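Local coordinates for protein TBC1 domain family member 22A (Homo sapiens, PDB 2QFZ) that probably stimulates GTP hydrolysis by Rab-family proteins through its TBC domain, the part crystallised here, and also forms homodimers and binds 14-3-3 proteins, at residues 110-115 and 125-130; 160-165 and 185-190. All blocks are in the same frame, centred on the assembly; numbering follows the deposited sequence.

Contact 1: 110-115 and 125-130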
ATOM      1  N   ILE A 110      14.380   4.526  14.809  1.00 39.50           N
ATOM      2  CA  ILE A 110      13.930   5.915  14.916  1.00 38.16           C
ATOM      3  C   ILE A 110      12.571   6.150  14.261  1.00 35.52           C
ATOM      4  O   ILE A 110      11.724   6.876  14.795  1.00 37.90           O
ATOM      5  CB  ILE A 110      14.966   6.861  14.296  1.00 39.66           C
ATOM      6  CG1 ILE A 110      16.207   6.919  15.204  1.00 39.94           C
ATOM      7  CG2 ILE A 110      14.377   8.272  14.081  1.00 39.82           C
ATOM      8  CD1 ILE A 110      17.488   7.304  14.467  1.00 44.06           C
ATOM      9  N   ASP A 111      12.373   5.545  13.101  1.00 34.64           N
ATOM     10  CA  ASP A 111      11.145   5.713  12.321  1.00 34.09           C
ATOM     11  C   ASP A 111       9.968   4.931  12.869  1.00 31.25           C
ATOM     12  O   ASP A 111       8.889   5.493  12.998  1.00 27.51           O
ATOM     13  CB  ASP A 111      11.365   5.288  10.868  1.00 35.81           C
ATOM     14  CG  ASP A 111      12.308   6.234  10.106  1.00 40.06           C
ATOM     15  OD1 ASP A 111      12.647   7.328  10.635  1.00 41.22           O
ATOM     16  OD2 ASP A 111      12.709   5.856   8.988  1.00 36.10           O
ATOM     17  N   ILE A 112      10.167   3.643  13.176  1.00 31.01           N
ATOM     18  CA  ILE A 112       9.033   2.792  13.558  1.00 34.64           C
ATOM     19  C   ILE A 112       8.281   3.378  14.731  1.00 35.70           C
ATOM     20  O   ILE A 112       7.086   3.627  14.600  1.00 33.36           O
ATOM     21  CB  ILE A 112       9.397   1.264  13.785  1.00 31.70           C
ATOM     22  CG1 ILE A 112       9.854   0.613  12.484  1.00 32.47           C
ATOM     23  CG2 ILE A 112       8.214   0.489  14.396  1.00 31.46           C
ATOM     24  CD1 ILE A 112       9.473   1.339  11.235  1.00 30.45           C
ATOM     25  N   PRO A 113       8.968   3.618  15.880  1.00 42.57           N
ATOM     26  CA  PRO A 113       8.308   4.204  17.065  1.00 43.26           C
ATOM     27  C   PRO A 113       7.422   5.431  16.878  1.00 44.94           C
ATOM     28  O   PRO A 113       6.507   5.619  17.669  1.00 47.10           O
ATOM     29  CB  PRO A 113       9.483   4.520  17.977  1.00 44.45           C
ATOM     30  CG  PRO A 113      10.421   3.386  17.707  1.00 43.93           C
ATOM     31  CD  PRO A 113      10.368   3.282  16.192  1.00 43.96           C
ATOM     32  N   ARG A 114       7.655   6.233  15.848  1.00 45.94           N
ATOM     33  CA  ARG A 114       6.890   7.470  15.641  1.00 49.61           C
ATOM     34  C   ARG A 114       5.997   7.428  14.397  1.00 48.02           C
ATOM     35  O   ARG A 114       5.529   8.483  13.938  1.00 47.88           O
ATOM     36  CB  ARG A 114       7.819   8.700  15.500  1.00 52.89           C
ATOM     37  CG  ARG A 114       9.252   8.617  16.094  1.00 54.87           C
ATOM     38  CD  ARG A 114      10.232   9.538  15.309  1.00 56.18           C
ATOM     39  NE  ARG A 114      10.082   9.338  13.864  1.00 58.56           N
ATOM     40  CZ  ARG A 114      10.791   9.952  12.914  1.00 59.87           C
ATOM     41  NH1 ARG A 114      10.514   9.677  11.625  1.00 57.71           N
ATOM     42  NH2 ARG A 114      11.772  10.816  13.226  1.00 58.95           N
ATOM     43  N   MET A 115       5.763   6.243  13.833  1.00 44.40           N
ATOM     44  CA  MET A 115       4.923   6.148  12.632  1.00 40.71           C
ATOM     45  C   MET A 115       3.438   5.988  13.020  1.00 41.07           C
ATOM     46  O   MET A 115       3.100   5.795  14.185  1.00 37.86           O
ATOM     47  CB  MET A 115       5.415   5.023  11.690  1.00 38.98           C
ATOM     48  CG  MET A 115       4.980   3.634  12.055  1.00 36.98           C
ATOM     49  SD  MET A 115       5.843   2.360  11.111  1.00 34.15           S
ATOM     50  CE  MET A 115       4.660   2.084   9.782  1.00 36.37           C
ATOM     51  N   LYS A 125       4.740  -5.350  21.085  1.00 41.03           N
ATOM     52  CA  LYS A 125       4.947  -6.508  20.222  1.00 39.14           C
ATOM     53  C   LYS A 125       4.833  -6.104  18.735  1.00 35.38           C
ATOM     54  O   LYS A 125       5.427  -6.754  17.881  1.00 39.93           O
ATOM     55  CB  LYS A 125       3.955  -7.609  20.561  1.00 37.58           C
ATOM     56  CG  LYS A 125       3.815  -7.885  22.075  1.00 43.40           C
ATOM     57  N   VAL A 126       4.078  -5.048  18.436  1.00 30.63           N
ATOM     58  CA  VAL A 126       3.895  -4.592  17.050  1.00 29.75           C
ATOM     59  C   VAL A 126       5.194  -3.930  16.572  1.00 29.33           C
ATOM     60  O   VAL A 126       5.655  -4.166  15.440  1.00 27.10           O
ATOM     61  CB  VAL A 126       2.690  -3.623  16.864  1.00 29.64           C
ATOM     62  CG1 VAL A 126       2.554  -3.218  15.403  1.00 29.37           C
ATOM     63  CG2 VAL A 126       1.329  -4.255  17.366  1.00 29.88           C
ATOM     64  N   THR A 127       5.804  -3.140  17.448  1.00 33.78           N
ATOM     65  CA  THR A 127       7.024  -2.422  17.113  1.00 34.02           C
ATOM     66  C   THR A 127       8.146  -3.368  16.800  1.00 33.08           C
ATOM     67  O   THR A 127       8.899  -3.148  15.854  1.00 36.71           O
ATOM     68  CB  THR A 127       7.432  -1.395  18.215  1.00 36.09           C
ATOM     69  OG1 THR A 127       6.406  -0.402  18.326  1.00 36.34           O
ATOM     70  CG2 THR A 127       8.700  -0.692  17.851  1.00 37.39           C
ATOM     71  N   GLU A 128       8.254  -4.440  17.554  1.00 30.54           N
ATOM     72  CA  GLU A 128       9.288  -5.442  17.307  1.00 29.35           C
ATOM     73  C   GLU A 128       9.076  -6.219  16.004  1.00 24.77           C
ATOM     74  O   GLU A 128      10.018  -6.531  15.341  1.00 20.92           O
ATOM     75  CB  GLU A 128       9.341  -6.475  18.469  1.00 29.70           C
ATOM     76  N   ILE A 129       7.832  -6.582  15.691  1.00 27.70           N
ATOM     77  CA  ILE A 129       7.547  -7.328  14.466  1.00 26.02           C
ATOM     78  C   ILE A 129       7.915  -6.435  13.289  1.00 25.95           C
ATOM     79  O   ILE A 129       8.590  -6.856  12.363  1.00 22.79           O
ATOM     80  CB  ILE A 129       6.065  -7.713  14.351  1.00 25.49           C
ATOM     81  CG1 ILE A 129       5.706  -8.762  15.375  1.00 24.56           C
ATOM     82  CG2 ILE A 129       5.753  -8.214  12.928  1.00 27.45           C
ATOM     83  CD1 ILE A 129       4.161  -8.936  15.542  1.00 26.84           C
ATOM     84  N   PHE A 130       7.450  -5.187  13.345  1.00 29.10           N
ATOM     85  CA  PHE A 130       7.664  -4.209  12.249  1.00 26.76           C
ATOM     86  C   PHE A 130       9.123  -4.026  11.955  1.00 25.63           C
ATOM     87  O   PHE A 130       9.505  -4.085  10.790  1.00 27.24           O
ATOM     88  CB  PHE A 130       6.989  -2.853  12.574  1.00 26.34           C
ATOM     89  CG  PHE A 130       5.523  -2.773  12.154  1.00 27.36           C
ATOM     90  CD1 PHE A 130       4.632  -3.769  12.481  1.00 28.40           C
ATOM     91  CD2 PHE A 130       5.045  -1.684  11.429  1.00 29.60           C
ATOM     92  CE1 PHE A 130       3.293  -3.694  12.102  1.00 26.69           C
ATOM     93  CE2 PHE A 130       3.717  -1.608  11.052  1.00 30.98           C
ATOM     94  CZ  PHE A 130       2.842  -2.622  11.394  1.00 28.98           C
TER

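Contact 2: 160-165 and 185-190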
ATOM      1  N   VAL A 160      -4.675  -6.181   8.010  1.00 17.94           N
ATOM      2  CA  VAL A 160      -5.593  -7.086   7.330  1.00 16.49           C
ATOM      3  C   VAL A 160      -5.434  -8.515   7.884  1.00 18.43           C
ATOM      4  O   VAL A 160      -6.440  -9.137   8.292  1.00 17.47           O
ATOM      5  CB  VAL A 160      -5.439  -6.995   5.766  1.00 14.09           C
ATOM      6  CG1 VAL A 160      -6.065  -8.172   5.019  1.00 11.74           C
ATOM      7  CG2 VAL A 160      -6.037  -5.681   5.265  1.00 17.45           C
ATOM      8  N   PHE A 161      -4.189  -9.006   7.943  1.00 15.82           N
ATOM      9  CA  PHE A 161      -3.931 -10.372   8.371  1.00 17.16           C
ATOM     10  C   PHE A 161      -4.172 -10.600   9.875  1.00 18.17           C
ATOM     11  O   PHE A 161      -4.734 -11.611  10.236  1.00 21.66           O
ATOM     12  CB  PHE A 161      -2.527 -10.864   7.970  1.00 18.95           C
ATOM     13  CG  PHE A 161      -2.245 -10.810   6.497  1.00 18.37           C
ATOM     14  CD1 PHE A 161      -3.261 -10.860   5.548  1.00 20.64           C
ATOM     15  CD2 PHE A 161      -0.930 -10.763   6.047  1.00 16.99           C
ATOM     16  CE1 PHE A 161      -2.968 -10.814   4.170  1.00 23.65           C
ATOM     17  CE2 PHE A 161      -0.639 -10.719   4.670  1.00 21.56           C
ATOM     18  CZ  PHE A 161      -1.678 -10.762   3.731  1.00 21.24           C
ATOM     19  N   ILE A 162      -3.826  -9.652  10.745  1.00 18.83           N
ATOM     20  CA  ILE A 162      -4.091  -9.835  12.167  1.00 18.15           C
ATOM     21  C   ILE A 162      -5.589  -9.803  12.461  1.00 24.48           C
ATOM     22  O   ILE A 162      -6.044 -10.452  13.395  1.00 26.07           O
ATOM     23  CB  ILE A 162      -3.298  -8.848  13.054  1.00 26.76           C
ATOM     24  CG1 ILE A 162      -3.207  -9.407  14.488  1.00 29.76           C
ATOM     25  CG2 ILE A 162      -3.921  -7.439  13.051  1.00 22.07           C
ATOM     26  CD1 ILE A 162      -2.002  -8.975  15.240  1.00 33.21           C
ATOM     27  N   CYS A 163      -6.366  -9.099  11.625  1.00 25.44           N
ATOM     28  CA  CYS A 163      -7.807  -8.993  11.802  1.00 26.22           C
ATOM     29  C   CYS A 163      -8.580 -10.301  11.556  1.00 25.21           C
ATOM     30  O   CYS A 163      -9.741 -10.377  11.905  1.00 23.02           O
ATOM     31  CB  CYS A 163      -8.404  -7.861  10.939  1.00 31.71           C
ATOM     32  SG  CYS A 163      -8.210  -6.184  11.673  1.00 38.84           S
ATOM     33  N   GLU A 164      -7.946 -11.317  10.970  1.00 22.10           N
ATOM     34  CA  GLU A 164      -8.560 -12.647  10.821  1.00 23.64           C
ATOM     35  C   GLU A 164      -8.606 -13.418  12.210  1.00 25.79           C
ATOM     36  O   GLU A 164      -9.246 -14.484  12.327  1.00 30.46           O
ATOM     37  CB  GLU A 164      -7.770 -13.450   9.742  1.00 25.36           C
ATOM     38  CG  GLU A 164      -8.528 -14.696   9.126  1.00 29.40           C
ATOM     39  CD  GLU A 164      -7.771 -15.367   7.981  1.00 30.15           C
ATOM     40  OE1 GLU A 164      -6.529 -15.207   7.895  1.00 35.39           O
ATOM     41  OE2 GLU A 164      -8.410 -16.044   7.128  1.00 40.18           O
ATOM     42  N   TYR A 165      -7.935 -12.872  13.230  1.00 25.18           N
ATOM     43  CA  TYR A 165      -7.743 -13.540  14.527  1.00 26.01           C
ATOM     44  C   TYR A 165      -8.121 -12.710  15.749  1.00 30.71           C
ATOM     45  O   TYR A 165      -7.746 -13.087  16.865  1.00 28.14           O
ATOM     46  CB  TYR A 165      -6.280 -13.947  14.678  1.00 23.34           C
ATOM     47  CG  TYR A 165      -5.802 -14.919  13.638  1.00 22.15           C
ATOM     48  CD1 TYR A 165      -6.074 -16.241  13.765  1.00 24.93           C
ATOM     49  CD2 TYR A 165      -5.088 -14.497  12.508  1.00 23.90           C
ATOM     50  CE1 TYR A 165      -5.659 -17.146  12.839  1.00 24.55           C
ATOM     51  CE2 TYR A 165      -4.680 -15.411  11.543  1.00 24.51           C
ATOM     52  CZ  TYR A 165      -4.959 -16.753  11.744  1.00 25.08           C
ATOM     53  OH  TYR A 165      -4.593 -17.739  10.849  1.00 23.83           O
ATOM     54  N   CYS A 185       3.635 -15.068  14.847  1.00 23.79           N
ATOM     55  CA  CYS A 185       4.765 -15.361  13.936  1.00 23.61           C
ATOM     56  C   CYS A 185       4.329 -15.694  12.519  1.00 22.90           C
ATOM     57  O   CYS A 185       5.038 -15.340  11.560  1.00 21.18           O
ATOM     58  CB  CYS A 185       5.618 -16.539  14.418  1.00 28.55           C
ATOM     59  SG  CYS A 185       6.342 -16.258  15.976  1.00 37.90           S
ATOM     60  N   ASN A 186       3.219 -16.432  12.401  1.00 20.10           N
ATOM     61  CA  ASN A 186       2.660 -16.795  11.096  1.00 21.88           C
ATOM     62  C   ASN A 186       2.176 -15.561  10.317  1.00 23.95           C
ATOM     63  O   ASN A 186       2.445 -15.433   9.127  1.00 22.50           O
ATOM     64  CB  ASN A 186       1.530 -17.784  11.233  1.00 22.62           C
ATOM     65  CG  ASN A 186       2.022 -19.217  11.477  1.00 28.21           C
ATOM     66  OD1 ASN A 186       3.231 -19.500  11.507  1.00 27.87           O
ATOM     67  ND2 ASN A 186       1.083 -20.114  11.643  1.00 26.47           N
ATOM     68  N   ILE A 187       1.495 -14.673  11.017  1.00 20.83           N
ATOM     69  CA  ILE A 187       1.100 -13.380  10.488  1.00 23.39           C
ATOM     70  C   ILE A 187       2.286 -12.557  10.016  1.00 22.29           C
ATOM     71  O   ILE A 187       2.214 -11.961   8.963  1.00 18.34           O
ATOM     72  CB  ILE A 187       0.287 -12.559  11.515  1.00 21.89           C
ATOM     73  CG1 ILE A 187      -1.082 -13.204  11.744  1.00 23.71           C
ATOM     74  CG2 ILE A 187       0.105 -11.108  11.026  1.00 22.64           C
ATOM     75  CD1 ILE A 187      -1.839 -12.648  12.959  1.00 24.14           C
ATOM     76  N   GLU A 188       3.367 -12.539  10.800  1.00 19.82           N
ATOM     77  CA  GLU A 188       4.578 -11.817  10.471  1.00 19.83           C
ATOM     78  C   GLU A 188       5.204 -12.328   9.179  1.00 23.70           C
ATOM     79  O   GLU A 188       5.608 -11.494   8.310  1.00 17.19           O
ATOM     80  CB  GLU A 188       5.593 -11.821  11.648  1.00 21.96           C
ATOM     81  CG  GLU A 188       6.959 -11.242  11.286  1.00 22.84           C
ATOM     82  CD  GLU A 188       8.002 -11.276  12.401  1.00 23.91           C
ATOM     83  OE1 GLU A 188       7.637 -11.449  13.543  1.00 27.18           O
ATOM     84  OE2 GLU A 188       9.207 -11.079  12.119  1.00 25.92           O
ATOM     85  N   ALA A 189       5.269 -13.666   9.019  1.00 18.89           N
ATOM     86  CA  ALA A 189       5.785 -14.277   7.776  1.00 17.75           C
ATOM     87  C   ALA A 189       4.922 -13.891   6.572  1.00 20.66           C
ATOM     88  O   ALA A 189       5.437 -13.519   5.538  1.00 19.97           O
ATOM     89  CB  ALA A 189       5.836 -15.839   7.876  1.00 13.51           C
ATOM     90  N   ASP A 190       3.613 -14.033   6.720  1.00 22.23           N
ATOM     91  CA  ASP A 190       2.640 -13.669   5.668  1.00 23.44           C
ATOM     92  C   ASP A 190       2.821 -12.194   5.255  1.00 19.26           C
ATOM     93  O   ASP A 190       2.889 -11.850   4.069  1.00 13.82           O
ATOM     94  CB  ASP A 190       1.198 -13.923   6.181  1.00 22.87           C
ATOM     95  CG  ASP A 190       0.890 -15.436   6.429  1.00 27.90           C
ATOM     96  OD1 ASP A 190       1.788 -16.340   6.193  1.00 25.13           O
ATOM     97  OD2 ASP A 190      -0.282 -15.725   6.821  1.00 24.58           O
TER

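Contact 1: 110-115 and 125-130
The shortest polar bond here, F130 N to V126 O at 2.9 Å, belongs to helix 124-140, whose F130 faces 110-115. On the other side, M115 N bonds to I112 O at 3.0 Å, and the side chains of both residues point toward the helix. No hydrogen bond crosses; the side chains meet through carbon and sulfur. I112 offers CG2, the branch anti to its backbone N; it meets T127 CG2 at 3.7 Å, the two side chains running antiparallel where they meet, and it also touches F130 CB at 4.0 Å. The P113 ring adds a looser brush, CG to T127 CG2 at 4.4 Å.

M115 bends at its last torsion (chi3 -95°), bringing its methyl to the edge of the F130 ring, near the ring plane, with CE 4.0 Å from CE2. Its sulfur lies 5.4 Å from the F130 ring centroid and 74° off the normal, an oblique Met-aromatic contact. F158 meets the F130 ring edge-to-face, while T155 of the same helix 150-162 touches both M115 and F130. Charge stays off the interface: D111 pairs with R114 without an N-H pointing at the carboxylate, and D111 OD2 bonds to Y146 OH. Across the 206 Å² of buried surface, the fit therefore depends on methyl and ring shape.

Contact 2: 160-165 and 185-190
I187 carries this contact, with 96 Å² buried against 160-165, and its two branches do different work. CG1 continues outward in an extended chain (chi2 167°), so that CD1 reaches the opposing backbone and lies 3.7 Å from I162 CA. The same methyl meets I162 CG1 at 3.8 Å, where the two isoleucines lie nearly perpendicular, and Y165 CD2, also at 3.8 Å, approaching that ring obliquely. The shorter branch, I187 CG2, rests against F161 CB at 4.0 Å.

F161 ranks next with 64 Å². The ring crosses D190 at a slant, its CD2-CE2 edge nearest: CD2 is 3.8 Å from D190 CB, and CE2 is 3.8 Å from D190 O. The carbonyl oxygens of I187 and D190 both lie near the ring plane, at its C-H edge; I187 O is also hydrogen-bonded to T191 OG1. These contacts pack helix 150-162 on helix 181-200 inside the all-helical Rab-GAP TBC domain, with I162 also covered by V174 and V176 of the connecting loop.

An alanine in place of F161 would keep the CB contact to I187 but would probably open a gap beside D190 and deprive K61 of its cation-pi partner. The D190 carboxylate stands nearly perpendicular to the F161 ring, the planes 85° apart, and turns its polar end elsewhere: OD2 forms a salt bridge with that same K61, while OD1 is hydrogen-bonded to Y66 OH and Q82 NE2.

Overall arrangement
From the N terminus, helix 102-111 leads into contact 1, which closes the nine-residue connection holding helix 118-121 and brings the chain back on helix 124-140. The next helix, 150-162, touches contact 1 through N151 and T155, then supplies 160-165 to contact 2. There the chain leaves on a 19-residue link, partly unmodelled, that returns as helix 181-200. The two loops follow one another in series, neither nesting nor crossing, with contact centres about 16 Å apart. They nevertheless join in space: I129 CG2 of contact 1 packs on E188 CG of contact 2 at 3.6 Å, and a salt bridge from E188 to R132 ties helix 181-200 to helix 124-140.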